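Local coordinates for protein homoprotocatechuate 2,3-dioxygenase (Brevibacterium fuscum, PDB 4Z6M) that catalyses the oxygen-dependent ring cleavage of homoprotocatechuate at an iron(II) centre, probably as an extradiol dioxygenase, at residues R247-L256 with I266-Y274; P13-E22 with A76-D86. The protein carries 1 engineered substitution. All blocks are in the same frame, centred on the assembly; numbering follows the deposited sequence.

Contact 1: R247-L256 with I266-Y274; sequences RHGVSNAFYL and IEIYTQDYY. With FE2 (Fe (II) ion), chain E.
E267 and H248 meet beside the iron(II) ion, the glutamate reaching from the antiparallel hairpin strand 266-270. Its CB and CG pass L256 O, CG at 3.5 Å, while L256 O takes its hydrogen bond from I268 N. With CG anti to the backbone N (chi1 -173°) and the chain extended beyond it, the carboxylate is carried clear of the strand. There its oxygens part: OE1 binds iron at 2.1 Å, and OE2, 3.6 Å from the metal, accepts from H248 NE2 at 2.9 Å. The bond is nearly straight (165°); it lies in the imidazole plane and reaches OE2 on its syn side, somewhat out of the carboxylate plane, with the two planes 87° apart. H248 ND1 is also hydrogen-bonded, to R293 O, and Y255 CD2 lies over the centre of one imidazole face.

Further along, Y269 turns its ring face to A253, whose CB sits 3.5 Å from the centroid in a CH-pi contact. The phenol OH donates to D272 OD2 (2.7 Å), which is met from above the carboxylate plane. Paired F254 N-T270 O and T270 N-F254 O bonds hold the strands together here. S251 OG, in an ST turn, accepts from A253 N.

H155 and H214 complete the facial triad of two histidines and one carboxylate, and three waters fill the remaining iron positions. With OE2 held by H248, rotation of the carboxylate is probably restrained, consistent with its binding the metal through OE1 alone and with H248 acting as a second-shell residue that positions a first-shell ligand.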
loop_
_atom_site.group_PDB
_atom_site.type_symbol
_atom_site.label_atom_id
_atom_site.label_comp_id
_atom_site.label_asym_id
_atom_site.label_seq_id
_atom_site.Cartn_x
_atom_site.Cartn_y
_atom_site.Cartn_z
ATOM N N ARG A 247 11.538 -2.774 -9.826
ATOM C CA ARG A 247 12.434 -2.190 -8.841
ATOM C C ARG A 247 13.767 -1.986 -9.538
ATOM O O ARG A 247 14.302 -2.924 -10.106
ATOM C CB ARG A 247 12.591 -3.167 -7.665
ATOM C CG ARG A 247 13.680 -2.806 -6.680
ATOM C CD ARG A 247 13.257 -1.698 -5.751
ATOM N NE ARG A 247 12.169 -2.118 -4.857
ATOM C CZ ARG A 247 11.536 -1.308 -4.016
ATOM N NH1 ARG A 247 11.863 -0.012 -3.948
ATOM N NH2 ARG A 247 10.581 -1.787 -3.235
ATOM N N HIS A 248 14.338 -0.787 -9.436
ATOM C CA HIS A 248 15.683 -0.545 -9.967
ATOM C C HIS A 248 16.717 -1.147 -9.010
ATOM O O HIS A 248 16.519 -1.158 -7.793
ATOM C CB HIS A 248 15.959 0.932 -10.042
ATOM C CG HIS A 248 15.347 1.645 -11.197
ATOM N ND1 HIS A 248 15.478 1.224 -12.507
ATOM C CD2 HIS A 248 14.645 2.808 -11.241
ATOM C CE1 HIS A 248 14.876 2.103 -13.301
ATOM N NE2 HIS A 248 14.383 3.075 -12.557
ATOM N N GLY A 249 17.829 -1.615 -9.554
ATOM C CA GLY A 249 19.017 -1.854 -8.756
ATOM C C GLY A 249 19.637 -0.532 -8.353
ATOM O O GLY A 249 19.572 -0.093 -7.200
ATOM N N VAL A 250 20.204 0.119 -9.356
ATOM C CA VAL A 250 20.698 1.477 -9.195
ATOM C C VAL A 250 19.504 2.343 -8.755
ATOM O O VAL A 250 18.462 2.334 -9.391
ATOM C CB VAL A 250 21.225 2.034 -10.520
ATOM C CG1 VAL A 250 21.574 3.489 -10.355
ATOM C CG2 VAL A 250 22.434 1.251 -11.017
ATOM N N SER A 251 19.684 3.068 -7.677
ATOM C CA SER A 251 18.692 3.944 -7.018
ATOM C C SER A 251 17.744 3.255 -6.049
ATOM O O SER A 251 17.190 3.939 -5.180
ATOM C CB SER A 251 17.889 4.811 -7.990
ATOM O OG SER A 251 16.764 4.089 -8.527
ATOM N N ASN A 252 17.517 1.940 -6.219
ATOM C CA ASN A 252 16.569 1.189 -5.380
ATOM C C ASN A 252 15.109 1.656 -5.503
ATOM O O ASN A 252 14.302 1.263 -4.696
ATOM C CB ASN A 252 16.973 1.235 -3.913
ATOM C CG ASN A 252 16.270 0.220 -3.050
ATOM O OD1 ASN A 252 16.083 -0.942 -3.448
ATOM N ND2 ASN A 252 15.923 0.626 -1.833
ATOM N N ALA A 253 14.786 2.478 -6.502
ATOM C CA ALA A 253 13.442 3.013 -6.621
ATOM C C ALA A 253 12.520 2.071 -7.374
ATOM O O ALA A 253 12.938 1.308 -8.252
ATOM C CB ALA A 253 13.481 4.344 -7.340
ATOM N N PHE A 254 11.246 2.127 -7.032
ATOM C CA PHE A 254 10.214 1.435 -7.802
ATOM C C PHE A 254 9.911 2.347 -9.021
ATOM O O PHE A 254 9.905 3.568 -8.874
ATOM C CB PHE A 254 8.989 1.213 -6.911
ATOM C CG PHE A 254 7.996 0.217 -7.435
ATOM C CD1 PHE A 254 8.154 -1.115 -7.185
ATOM C CD2 PHE A 254 6.885 0.623 -8.146
ATOM C CE1 PHE A 254 7.237 -2.028 -7.655
ATOM C CE2 PHE A 254 5.983 -0.288 -8.633
ATOM C CZ PHE A 254 6.163 -1.618 -8.378
ATOM N N TYR A 255 9.691 1.767 -10.197
ATOM C CA TYR A 255 9.689 2.552 -11.427
ATOM C C TYR A 255 8.737 2.028 -12.484
ATOM O O TYR A 255 8.298 0.862 -12.457
ATOM C CB TYR A 255 11.108 2.587 -12.019
ATOM C CG TYR A 255 11.536 1.299 -12.688
ATOM C CD1 TYR A 255 11.219 1.041 -13.999
ATOM C CD2 TYR A 255 12.261 0.318 -12.001
ATOM C CE1 TYR A 255 11.587 -0.134 -14.628
ATOM C CE2 TYR A 255 12.640 -0.860 -12.622
ATOM C CZ TYR A 255 12.293 -1.097 -13.933
ATOM O OH TYR A 255 12.700 -2.251 -14.571
ATOM N N LEU A 256 8.506 2.906 -13.466
ATOM C CA LEU A 256 7.720 2.609 -14.651
ATOM C C LEU A 256 8.155 3.572 -15.743
ATOM O O LEU A 256 8.386 4.737 -15.440
ATOM C CB LEU A 256 6.227 2.824 -14.374
ATOM C CG LEU A 256 5.260 2.590 -15.544
ATOM C CD1 LEU A 256 5.259 1.138 -15.987
ATOM C CD2 LEU A 256 3.887 3.097 -15.186
ATOM N N ILE A 266 8.487 9.233 -20.136
ATOM C CA ILE A 266 8.267 9.690 -18.770
ATOM C C ILE A 266 8.495 8.491 -17.848
ATOM O O ILE A 266 7.943 7.406 -18.088
ATOM C CB ILE A 266 6.835 10.224 -18.578
ATOM C CG1 ILE A 266 6.565 11.348 -19.602
ATOM C CG2 ILE A 266 6.624 10.704 -17.156
ATOM C CD1 ILE A 266 7.420 12.578 -19.455
ATOM N N GLU A 267 9.316 8.690 -16.823
ATOM C CA GLU A 267 9.473 7.707 -15.757
ATOM C C GLU A 267 8.590 8.127 -14.586
ATOM O O GLU A 267 8.513 9.314 -14.235
ATOM C CB GLU A 267 10.927 7.623 -15.303
ATOM C CG GLU A 267 11.202 6.506 -14.320
ATOM C CD GLU A 267 12.631 6.424 -13.862
ATOM O OE1 GLU A 267 13.438 7.281 -14.260
ATOM O OE2 GLU A 267 12.946 5.497 -13.063
ATOM N N ILE A 268 7.990 7.129 -13.949
ATOM C CA ILE A 268 7.336 7.289 -12.662
ATOM C C ILE A 268 8.168 6.515 -11.642
ATOM O O ILE A 268 8.646 5.445 -11.949
ATOM C CB ILE A 268 5.876 6.773 -12.677
ATOM C CG1 ILE A 268 5.138 7.063 -14.012
ATOM C CG2 ILE A 268 5.175 7.325 -11.442
ATOM C CD1 ILE A 268 4.944 8.516 -14.288
ATOM N N TYR A 269 8.398 7.096 -10.468
ATOM C CA TYR A 269 9.503 6.734 -9.616
ATOM C C TYR A 269 9.114 6.905 -8.158
ATOM O O TYR A 269 8.425 7.872 -7.794
ATOM C CB TYR A 269 10.634 7.698 -9.943
ATOM C CG TYR A 269 11.988 7.575 -9.311
ATOM C CD1 TYR A 269 12.989 6.820 -9.908
ATOM C CD2 TYR A 269 12.300 8.321 -8.198
ATOM C CE1 TYR A 269 14.272 6.822 -9.386
ATOM C CE2 TYR A 269 13.578 8.319 -7.671
ATOM C CZ TYR A 269 14.569 7.566 -8.278
ATOM O OH TYR A 269 15.860 7.584 -7.810
ATOM N N THR A 270 9.546 6.012 -7.281
ATOM C CA THR A 270 9.336 6.272 -5.842
ATOM C C THR A 270 10.338 5.525 -4.984
ATOM O O THR A 270 10.785 4.447 -5.351
ATOM C CB THR A 270 7.887 5.954 -5.394
ATOM O OG1 THR A 270 7.647 6.503 -4.082
ATOM C CG2 THR A 270 7.589 4.455 -5.388
ATOM N N GLN A 271 10.675 6.129 -3.842
ATOM C CA GLN A 271 11.326 5.439 -2.715
ATOM C C GLN A 271 12.783 5.073 -2.948
ATOM O O GLN A 271 13.260 4.023 -2.539
ATOM C CB GLN A 271 10.496 4.260 -2.225
ATOM C CG GLN A 271 9.221 4.765 -1.566
ATOM C CD GLN A 271 8.152 3.703 -1.402
ATOM O OE1 GLN A 271 8.451 2.534 -1.177
ATOM N NE2 GLN A 271 6.902 4.109 -1.489
ATOM N N ASP A 272 13.522 6.001 -3.550
ATOM C CA ASP A 272 14.981 5.988 -3.428
ATOM C C ASP A 272 15.396 6.515 -2.044
ATOM O O ASP A 272 14.553 6.686 -1.160
ATOM C CB ASP A 272 15.625 6.724 -4.601
ATOM C CG ASP A 272 15.410 8.237 -4.587
ATOM O OD1 ASP A 272 14.571 8.731 -3.810
ATOM O OD2 ASP A 272 16.076 8.907 -5.422
ATOM N N TYR A 273 16.694 6.720 -1.855
ATOM C CA TYR A 273 17.282 6.930 -0.529
ATOM C C TYR A 273 17.951 8.309 -0.433
ATOM O O TYR A 273 18.139 9.010 -1.428
ATOM C CB TYR A 273 18.254 5.777 -0.193
ATOM C CG TYR A 273 19.353 5.593 -1.212
ATOM C CD1 TYR A 273 20.547 6.299 -1.107
ATOM C CD2 TYR A 273 19.200 4.731 -2.287
ATOM C CE1 TYR A 273 21.557 6.154 -2.031
ATOM C CE2 TYR A 273 20.209 4.574 -3.232
ATOM C CZ TYR A 273 21.388 5.301 -3.098
ATOM O OH TYR A 273 22.397 5.194 -4.030
ATOM N N TYR A 274 18.288 8.673 0.794
ATOM C CA TYR A 274 18.905 9.955 1.140
ATOM C C TYR A 274 20.383 9.980 0.817
ATOM O O TYR A 274 21.157 9.094 1.232
ATOM C CB TYR A 274 18.677 10.245 2.638
ATOM C CG TYR A 274 19.548 11.389 3.189
ATOM C CD1 TYR A 274 19.197 12.722 3.019
ATOM C CD2 TYR A 274 20.717 11.117 3.877
ATOM C CE1 TYR A 274 19.993 13.742 3.517
ATOM C CE2 TYR A 274 21.506 12.130 4.396
ATOM C CZ TYR A 274 21.146 13.450 4.199
ATOM O OH TYR A 274 21.941 14.472 4.660
HETATM FE FE FE2 E . 15.448 7.719 -14.296
HETATM O O HOH W 1 10.411 0.814 -1.582
HETATM O O HOH W 2 15.623 3.394 -1.117
HETATM O O HOH W 3 15.530 6.560 -12.477
HETATM O O HOH W 4 17.551 8.206 -14.251
HETATM O O HOH W 5 16.056 5.811 -15.231
#

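Contact 2: P13-E22 with A76-D86; sequences PDILRCAYAE and AMAFRVRTPED
E22 N donates to A76 O at 2.8 Å, and A78 N to Y20 O at the same length, in the antiparallel pairing of strands 15-22 and 76-81, which are bound chiefly through their backbones. Next to this pair A78 O accepts from two successive amides, A19 N at 2.9 Å and, weakly, Y20 N: a classic beta bulge. A second shift of register, between I15 and R17, lets L16 N bond to R80 O while R80 N turns to R17 O.

Charged groups meet at the end near P13. D14 OD2 takes the NE of R82 in a salt bridge of 2.9 Å. NE approaches from above the carboxylate plane, yet OD2 lies close to the guanidinium plane. A bend at chi3 (-69°) turns R82 so that the guanidinium edge meets D14 and one face lies against the CD2 methyl of L16, the side chains of L16 and R82 crossing at about a right angle. A water joins D14 OD1 to R82 NH2, and R195 forms a second salt bridge to OD1.

These neighbours, 15-25 and 73-81, are the two central strands of an eight-stranded mixed sheet, an arrangement consistent with the paired beta-alpha-beta-beta-beta modules of the glyoxalase (vicinal oxygen chelate) fold.

Among the apolar contacts, A78 CB lies over one face of the Y20 ring, 3.5 Å from its centroid, while the phenol OH bonds to E127. I15 CG2 packs against F79 CB at 3.9 Å.

Helix capping adds a last tie. T83 and D86 form a capping box at the start of helix 84-96, and D86 OD1 also receives D14 N in an almost linear bond (176°).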
loop_
_atom_site.group_PDB
_atom_site.type_symbol
_atom_site.label_atom_id
_atom_site.label_comp_id
_atom_site.label_asym_id
_atom_site.label_seq_id
_atom_site.Cartn_x
_atom_site.Cartn_y
_atom_site.Cartn_z
ATOM N N PRO A 13 27.254 28.136 -10.028
ATOM C CA PRO A 13 26.013 28.528 -9.374
ATOM C C PRO A 13 25.594 27.438 -8.398
ATOM O O PRO A 13 25.841 26.268 -8.653
ATOM C CB PRO A 13 25.010 28.595 -10.535
ATOM C CG PRO A 13 25.538 27.605 -11.515
ATOM C CD PRO A 13 27.029 27.809 -11.446
ATOM N N ASP A 14 24.984 27.834 -7.287
ATOM C CA ASP A 14 24.448 26.919 -6.288
ATOM C C ASP A 14 23.117 26.427 -6.799
ATOM O O ASP A 14 22.096 27.124 -6.687
ATOM C CB ASP A 14 24.314 27.625 -4.932
ATOM C CG ASP A 14 23.809 26.710 -3.836
ATOM O OD1 ASP A 14 23.386 25.581 -4.174
ATOM O OD2 ASP A 14 23.797 27.123 -2.645
ATOM N N ILE A 15 23.117 25.207 -7.319
ATOM C CA ILE A 15 21.918 24.596 -7.874
ATOM C C ILE A 15 21.155 23.883 -6.752
ATOM O O ILE A 15 21.722 23.056 -6.023
ATOM C CB ILE A 15 22.273 23.614 -8.996
ATOM C CG1 ILE A 15 22.939 24.353 -10.174
ATOM C CG2 ILE A 15 21.049 22.821 -9.441
ATOM C CD1 ILE A 15 23.793 23.438 -11.041
ATOM N N LEU A 16 19.860 24.169 -6.647
ATOM C CA LEU A 16 19.005 23.494 -5.666
ATOM C C LEU A 16 18.544 22.105 -6.112
ATOM O O LEU A 16 18.583 21.148 -5.328
ATOM C CB LEU A 16 17.781 24.350 -5.382
ATOM C CG LEU A 16 18.000 25.737 -4.793
ATOM C CD1 LEU A 16 16.701 26.534 -4.870
ATOM C CD2 LEU A 16 18.513 25.604 -3.356
ATOM N N ARG A 17 18.031 22.017 -7.335
ATOM C CA ARG A 17 17.262 20.854 -7.782
ATOM C C ARG A 17 16.878 21.039 -9.222
ATOM O O ARG A 17 16.801 22.172 -9.717
ATOM C CB ARG A 17 15.976 20.643 -6.968
ATOM C CG ARG A 17 15.059 21.865 -6.929
ATOM C CD ARG A 17 13.665 21.465 -6.508
ATOM N NE ARG A 17 12.754 22.592 -6.315
ATOM C CZ ARG A 17 11.450 22.559 -6.588
ATOM N NH1 ARG A 17 10.690 23.611 -6.322
ATOM N NH2 ARG A 17 10.897 21.479 -7.109
ATOM N N CYS A 18 16.551 19.935 -9.874
ATOM C CA CYS A 18 15.735 20.010 -11.073
ATOM C C CYS A 18 14.397 20.656 -10.754
ATOM O O CYS A 18 13.847 20.481 -9.667
ATOM C CB CYS A 18 15.535 18.641 -11.703
ATOM S SG CYS A 18 14.614 17.454 -10.726
ATOM N N ALA A 19 13.895 21.443 -11.691
ATOM C CA ALA A 19 12.662 22.209 -11.432
ATOM C C ALA A 19 11.573 22.055 -12.478
ATOM O O ALA A 19 10.407 21.915 -12.128
ATOM C CB ALA A 19 12.966 23.677 -11.241
ATOM N N TYR A 20 11.921 22.136 -13.766
ATOM C CA TYR A 20 10.919 21.875 -14.802
ATOM C C TYR A 20 11.605 21.541 -16.101
ATOM O O TYR A 20 12.778 21.866 -16.284
ATOM C CB TYR A 20 9.930 23.064 -14.988
ATOM C CG TYR A 20 10.466 24.260 -15.771
ATOM C CD1 TYR A 20 11.083 25.316 -15.123
ATOM C CD2 TYR A 20 10.312 24.338 -17.150
ATOM C CE1 TYR A 20 11.560 26.421 -15.827
ATOM C CE2 TYR A 20 10.791 25.433 -17.854
ATOM C CZ TYR A 20 11.429 26.460 -17.201
ATOM O OH TYR A 20 11.896 27.526 -17.950
ATOM N N ALA A 21 10.859 20.887 -16.991
ATOM C CA ALA A 21 11.269 20.758 -18.385
ATOM C C ALA A 21 10.251 21.452 -19.279
ATOM O O ALA A 21 9.062 21.428 -19.007
ATOM C CB ALA A 21 11.422 19.311 -18.806
ATOM N N GLU A 22 10.747 22.018 -20.379
ATOM C CA GLU A 22 9.902 22.500 -21.474
ATOM C C GLU A 22 10.073 21.535 -22.647
ATOM O O GLU A 22 11.189 21.386 -23.174
ATOM C CB GLU A 22 10.297 23.930 -21.884
ATOM C CG GLU A 22 9.368 24.473 -22.957
ATOM C CD GLU A 22 9.674 25.884 -23.421
ATOM O OE1 GLU A 22 10.713 26.471 -23.024
ATOM O OE2 GLU A 22 8.814 26.430 -24.168
ATOM N N ALA A 76 14.069 22.945 -23.101
ATOM C CA ALA A 76 14.904 23.355 -21.970
ATOM C C ALA A 76 14.687 22.428 -20.803
ATOM O O ALA A 76 13.554 22.017 -20.523
ATOM C CB ALA A 76 14.581 24.765 -21.531
ATOM N N MET A 77 15.789 22.107 -20.133
ATOM C CA MET A 77 15.741 21.451 -18.832
ATOM C C MET A 77 16.249 22.429 -17.805
ATOM O O MET A 77 17.351 22.955 -17.932
ATOM C CB MET A 77 16.530 20.124 -18.853
ATOM C CG MET A 77 17.877 20.168 -19.486
ATOM S SD MET A 77 18.558 18.546 -19.942
ATOM C CE MET A 77 18.100 17.599 -18.660
ATOM N N ALA A 78 15.389 22.751 -16.827
ATOM C CA ALA A 78 15.608 23.881 -15.941
ATOM C C ALA A 78 15.915 23.417 -14.541
ATOM O O ALA A 78 15.224 22.533 -13.993
ATOM C CB ALA A 78 14.389 24.799 -15.917
ATOM N N PHE A 79 16.922 24.064 -13.950
ATOM C CA PHE A 79 17.310 23.869 -12.565
ATOM C C PHE A 79 17.117 25.173 -11.816
ATOM O O PHE A 79 17.466 26.240 -12.317
ATOM C CB PHE A 79 18.782 23.480 -12.490
ATOM C CG PHE A 79 19.103 22.212 -13.221
ATOM C CD1 PHE A 79 19.006 20.991 -12.598
ATOM C CD2 PHE A 79 19.487 22.234 -14.555
ATOM C CE1 PHE A 79 19.291 19.810 -13.267
ATOM C CE2 PHE A 79 19.783 21.052 -15.245
ATOM C CZ PHE A 79 19.668 19.835 -14.598
ATOM N N ARG A 80 16.518 25.086 -10.627
ATOM C CA ARG A 80 16.426 26.251 -9.761
ATOM C C ARG A 80 17.713 26.426 -8.972
ATOM O O ARG A 80 18.298 25.446 -8.503
ATOM C CB ARG A 80 15.218 26.167 -8.847
ATOM C CG ARG A 80 14.817 27.515 -8.283
ATOM C CD ARG A 80 13.555 27.496 -7.450
ATOM N NE ARG A 80 13.166 28.850 -7.142
ATOM C CZ ARG A 80 12.476 29.245 -6.083
ATOM N NH1 ARG A 80 12.026 28.389 -5.180
ATOM N NH2 ARG A 80 12.244 30.531 -5.924
ATOM N N VAL A 81 18.154 27.671 -8.868
ATOM C CA VAL A 81 19.331 28.042 -8.099
ATOM C C VAL A 81 18.947 28.773 -6.812
ATOM O O VAL A 81 17.798 29.204 -6.644
ATOM C CB VAL A 81 20.324 28.868 -8.934
ATOM C CG1 VAL A 81 20.799 28.065 -10.101
ATOM C CG2 VAL A 81 19.734 30.195 -9.397
ATOM N N ARG A 82 19.893 28.884 -5.893
ATOM C CA ARG A 82 19.552 29.269 -4.512
ATOM C C ARG A 82 19.167 30.735 -4.373
ATOM O O ARG A 82 18.305 31.058 -3.567
ATOM C CB ARG A 82 20.695 28.956 -3.562
ATOM C CG ARG A 82 20.343 29.227 -2.098
ATOM C CD ARG A 82 21.381 28.700 -1.131
ATOM N NE ARG A 82 21.371 27.243 -1.123
ATOM C CZ ARG A 82 20.474 26.497 -0.471
ATOM N NH1 ARG A 82 19.540 27.054 0.293
ATOM N NH2 ARG A 82 20.550 25.174 -0.541
ATOM N N THR A 83 19.802 31.615 -5.149
ATOM C CA THR A 83 19.610 33.065 -4.986
ATOM C C THR A 83 19.586 33.718 -6.360
ATOM O O THR A 83 20.098 33.155 -7.341
ATOM C CB THR A 83 20.750 33.728 -4.184
ATOM O OG1 THR A 83 21.962 33.663 -4.931
ATOM C CG2 THR A 83 20.965 33.071 -2.852
ATOM N N PRO A 84 19.064 34.955 -6.436
ATOM C CA PRO A 84 19.137 35.662 -7.698
ATOM C C PRO A 84 20.565 35.787 -8.246
ATOM O O PRO A 84 20.779 35.680 -9.452
ATOM C CB PRO A 84 18.549 37.031 -7.356
ATOM C CG PRO A 84 17.597 36.761 -6.238
ATOM C CD PRO A 84 18.231 35.663 -5.446
ATOM N N GLU A 85 21.526 35.979 -7.352
ATOM C CA GLU A 85 22.930 36.156 -7.706
ATOM C C GLU A 85 23.533 34.891 -8.336
ATOM O O GLU A 85 24.502 34.960 -9.094
ATOM C CB GLU A 85 23.708 36.564 -6.446
ATOM C CG GLU A 85 23.357 37.965 -5.922
ATOM C CD GLU A 85 22.046 38.103 -5.121
ATOM O OE1 GLU A 85 21.607 39.273 -4.961
ATOM O OE2 GLU A 85 21.454 37.096 -4.644
ATOM N N ASP A 86 22.936 33.727 -8.058
ATOM C CA ASP A 86 23.385 32.496 -8.699
ATOM C C ASP A 86 23.074 32.460 -10.188
ATOM O O ASP A 86 23.732 31.729 -10.924
ATOM C CB ASP A 86 22.813 31.262 -7.998
ATOM C CG ASP A 86 23.486 30.999 -6.673
ATOM O OD1 ASP A 86 24.692 30.659 -6.691
ATOM O OD2 ASP A 86 22.812 31.110 -5.630
HETATM O O HOH W 6 22.195 23.989 -2.457
#

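In the fold
From the N terminus, contact 2 comes first: segments 13-22 and 76-86, with 53 residues between them, close a long loop in the middle of the N-terminal sheet. Contact 1 opens later and closes a short loop, with nine residues between its segments, in the hairpin of strands 254-259 and 265-270, next to strand 211-218 of the C-terminal sheet. The two loops are in series and neither nest nor cross. The centres of contact 1 and contact 2 are 23 Å apart, and the nearest atoms of contact 1 and contact 2 about 8 Å apart. Strand 152-160, which supplies the iron ligand H155, is touched by C18 and M77 of contact 2. Both contacts reach the second subunit, whose Y274 packs on R17.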